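PDB 2C1D: SOXX from Paracoccus pantotrophus, which binds heme c and probably transfers electrons as a subunit of SoxXA, a heme enzyme complex that initiates chemotrophic sulfur oxidation. Local coordinates for residues B[77-82]-B[123-128]. Numbering follows the deposited sequence.
Sequences GIVANA and QQIEDV. With HEC (heme c), chain O.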
loop_
_atom_site.group_PDB
_atom_site.type_symbol
_atom_site.label_atom_id
_atom_site.label_comp_id
_atom_site.label_asym_id
_atom_site.label_seq_id
_atom_site.Cartn_x
_atom_site.Cartn_y
_atom_site.Cartn_z
ATOM N N GLY B 77 -20.786 -0.883 -21.612
ATOM C CA GLY B 77 -19.390 -1.047 -21.940
ATOM C C GLY B 77 -18.450 -0.477 -20.881
ATOM O O GLY B 77 -17.410 -1.047 -20.655
ATOM N N ILE B 78 -18.830 0.625 -20.235
ATOM C CA ILE B 78 -18.014 1.250 -19.171
ATOM C C ILE B 78 -18.004 0.363 -17.914
ATOM O O ILE B 78 -16.957 0.114 -17.317
ATOM C CB ILE B 78 -18.556 2.672 -18.849
ATOM C CG1 ILE B 78 -18.146 3.643 -19.964
ATOM C CG2 ILE B 78 -18.040 3.186 -17.512
ATOM C CD1 ILE B 78 -18.832 5.002 -19.930
ATOM N N VAL B 79 -19.167 -0.137 -17.529
ATOM C CA VAL B 79 -19.251 -1.064 -16.384
ATOM C C VAL B 79 -18.506 -2.374 -16.636
ATOM O O VAL B 79 -17.714 -2.809 -15.789
ATOM C CB VAL B 79 -20.710 -1.294 -15.944
ATOM C CG1 VAL B 79 -20.790 -2.195 -14.724
ATOM C CG2 VAL B 79 -21.363 0.044 -15.588
ATOM N N ALA B 80 -18.722 -2.990 -17.802
ATOM C CA ALA B 80 -18.083 -4.255 -18.147
ATOM C C ALA B 80 -16.583 -4.098 -18.275
ATOM O O ALA B 80 -15.817 -4.927 -17.788
ATOM C CB ALA B 80 -18.662 -4.847 -19.454
ATOM N N ASN B 81 -16.151 -3.053 -18.961
ATOM C CA ASN B 81 -14.719 -2.822 -19.095
ATOM C C ASN B 81 -14.418 -1.375 -19.510
ATOM O O ASN B 81 -14.415 -1.044 -20.699
ATOM C CB ASN B 81 -14.091 -3.807 -20.063
ATOM C CG ASN B 81 -12.574 -3.751 -20.049
ATOM O OD1 ASN B 81 -11.971 -2.806 -19.514
ATOM N ND2 ASN B 81 -11.946 -4.749 -20.655
ATOM N N ALA B 82 -14.140 -0.533 -18.511
ATOM C CA ALA B 82 -14.023 0.901 -18.723
ATOM C C ALA B 82 -12.789 1.242 -19.527
ATOM O O ALA B 82 -12.757 2.282 -20.189
ATOM C CB ALA B 82 -14.039 1.643 -17.410
ATOM N N GLN B 123 -25.742 -10.425 -15.232
ATOM C CA GLN B 123 -26.971 -9.794 -14.779
ATOM C C GLN B 123 -26.666 -8.664 -13.802
ATOM O O GLN B 123 -27.380 -7.661 -13.790
ATOM C CB GLN B 123 -27.935 -10.807 -14.118
ATOM C CG GLN B 123 -29.308 -10.238 -13.792
ATOM C CD GLN B 123 -30.014 -9.678 -15.014
ATOM O OE1 GLN B 123 -30.572 -8.556 -14.986
ATOM N NE2 GLN B 123 -29.978 -10.434 -16.096
ATOM N N GLN B 124 -25.626 -8.826 -12.984
ATOM C CA GLN B 124 -25.208 -7.748 -12.070
ATOM C C GLN B 124 -24.831 -6.492 -12.865
ATOM O O GLN B 124 -25.235 -5.383 -12.501
ATOM C CB GLN B 124 -24.039 -8.204 -11.190
ATOM C CG GLN B 124 -24.556 -9.107 -10.045
ATOM C CD GLN B 124 -23.469 -9.787 -9.269
ATOM O OE1 GLN B 124 -22.375 -9.939 -9.754
ATOM N NE2 GLN B 124 -23.785 -10.216 -8.063
ATOM N N ILE B 125 -24.112 -6.686 -13.967
ATOM C CA ILE B 125 -23.760 -5.570 -14.848
ATOM C C ILE B 125 -25.037 -4.907 -15.364
ATOM O O ILE B 125 -25.146 -3.688 -15.344
ATOM C CB ILE B 125 -22.876 -6.010 -16.066
ATOM C CG1 ILE B 125 -21.586 -6.715 -15.653
ATOM C CG2 ILE B 125 -22.578 -4.792 -16.998
ATOM C CD1 ILE B 125 -20.530 -5.889 -15.139
ATOM N N GLU B 126 -26.000 -5.704 -15.828
ATOM C CA GLU B 126 -27.244 -5.167 -16.378
ATOM C C GLU B 126 -28.026 -4.393 -15.323
ATOM O O GLU B 126 -28.641 -3.355 -15.626
ATOM C CB GLU B 126 -28.113 -6.291 -16.969
ATOM C CG GLU B 126 -27.513 -6.937 -18.219
ATOM C CD GLU B 126 -27.316 -5.982 -19.379
ATOM O OE1 GLU B 126 -28.171 -5.096 -19.566
ATOM O OE2 GLU B 126 -26.304 -6.109 -20.103
ATOM N N ASP B 127 -27.989 -4.898 -14.084
ATOM C CA ASP B 127 -28.635 -4.285 -12.944
ATOM C C ASP B 127 -28.005 -2.919 -12.595
ATOM O O ASP B 127 -28.727 -1.953 -12.265
ATOM C CB ASP B 127 -28.568 -5.221 -11.721
ATOM C CG ASP B 127 -29.462 -6.468 -11.852
ATOM O OD1 ASP B 127 -30.303 -6.574 -12.770
ATOM O OD2 ASP B 127 -29.404 -7.419 -11.034
ATOM N N VAL B 128 -26.679 -2.836 -12.688
ATOM C CA VAL B 128 -25.957 -1.603 -12.407
ATOM C C VAL B 128 -26.298 -0.591 -13.519
ATOM O O VAL B 128 -26.659 0.530 -13.236
ATOM C CB VAL B 128 -24.456 -1.843 -12.318
ATOM C CG1 VAL B 128 -23.673 -0.509 -12.364
ATOM C CG2 VAL B 128 -24.132 -2.624 -11.021
HETATM FE FE HEC O . -15.955 4.307 -12.379
HETATM C CHA HEC O . -15.463 6.601 -14.856
HETATM C CHB HEC O . -19.208 3.996 -13.261
HETATM C CHC HEC O . -16.314 1.834 -10.094
HETATM C CHD HEC O . -12.761 4.889 -11.172
HETATM N NA HEC O . -17.116 5.130 -13.823
HETATM C C1A HEC O . -16.727 6.095 -14.703
HETATM C C2A HEC O . -17.892 6.486 -15.466
HETATM C C3A HEC O . -18.945 5.767 -15.026
HETATM C C4A HEC O . -18.453 4.890 -13.979
HETATM C CMA HEC O . -20.416 5.785 -15.480
HETATM C CAA HEC O . -17.840 7.537 -16.576
HETATM C CBA HEC O . -17.576 8.930 -16.023
HETATM C CGA HEC O . -18.901 9.450 -15.612
HETATM O O1A HEC O . -19.721 9.676 -16.530
HETATM O O2A HEC O . -19.155 9.632 -14.398
HETATM N NB HEC O . -17.459 3.173 -11.776
HETATM C C1B HEC O . -18.723 3.136 -12.324
HETATM C C2B HEC O . -19.454 2.018 -11.753
HETATM C C3B HEC O . -18.661 1.422 -10.858
HETATM C C4B HEC O . -17.393 2.132 -10.878
HETATM C CMB HEC O . -20.917 1.681 -12.077
HETATM C CAB HEC O . -19.025 0.172 -10.005
HETATM C CBB HEC O . -19.454 -0.867 -10.802
HETATM N NC HEC O . -14.751 3.497 -10.863
HETATM C C1C HEC O . -15.112 2.477 -10.056
HETATM C C2C HEC O . -14.031 2.264 -9.097
HETATM C C3C HEC O . -12.983 3.008 -9.486
HETATM C C4C HEC O . -13.472 3.880 -10.550
HETATM C CMC HEC O . -13.966 1.083 -8.114
HETATM C CAC HEC O . -11.556 3.136 -8.838
HETATM C CBC HEC O . -10.797 2.046 -8.657
HETATM N ND HEC O . -14.339 5.536 -12.941
HETATM C C1D HEC O . -13.125 5.638 -12.275
HETATM C C2D HEC O . -12.318 6.642 -12.932
HETATM C C3D HEC O . -13.177 7.173 -14.086
HETATM C C4D HEC O . -14.407 6.436 -13.996
HETATM C CMD HEC O . -10.882 7.107 -12.563
HETATM C CAD HEC O . -12.848 8.282 -15.127
HETATM C CBD HEC O . -12.219 7.615 -16.349
HETATM C CGD HEC O . -10.862 8.200 -16.684
HETATM O O1D HEC O . -9.811 7.536 -16.387
HETATM O O2D HEC O . -10.869 9.338 -17.245
#
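Val79 and Ile125 mark the nearest backbone approach of helices 72-81 and 122-133, their CA atoms 6.6 Å apart. Around them the axes of segments 77-81 and 123-128 come within 9.7 Å and run in roughly opposing directions, at 137°. No hydrogen bond crosses this buried interface; between the two segments the contact is aliphatic packing.

Val79 directs its two methyls to different partners. Its CG1, anti to the backbone N (chi1 -177°), lies 3.7 Å from Ile125 CD1 and also touches Ile125 CG2. The methyl meets both branches of the isoleucine, the two side chains lying alongside and pointing in opposite directions. The CG1 arm of Ile125 bends back at its second torsion (chi2 -76°), carrying CD1 on toward the backbone of helix 72-81, where it lies 4.2 Å from Ala80 CA.

The other methyl of Val79, CG2, faces the heme edge. It packs 4.0 Å from Val128 CG1, and the two valines share the porphyrin methyl CMB, which Val128 CG1 meets from the rim at 3.5 Å and Val79 CG2 from the face side at 3.9 Å. Ile78, the residue before Val79, lays CG2 over the face of pyrrole ring A, 3.7 Å from C3A. Val128 also touches Ile32 of helix 26-33. Just outside the segment, Arg76 of helix 72-81 forms a salt bridge with Glu126, adding a charged link between the two helices; Glu126 OE2 also accepts the backbone N-H of Leu19.

Cys41, which binds the heme covalently, lies near Val128, and the axial ligand Met91 near Val79. A C-terminal helix packed against both the first helix of the chain and the helix leading toward the methionine loop, with aliphatic residues lining the face and edge of the heme, is consistent with the class I cytochrome c fold.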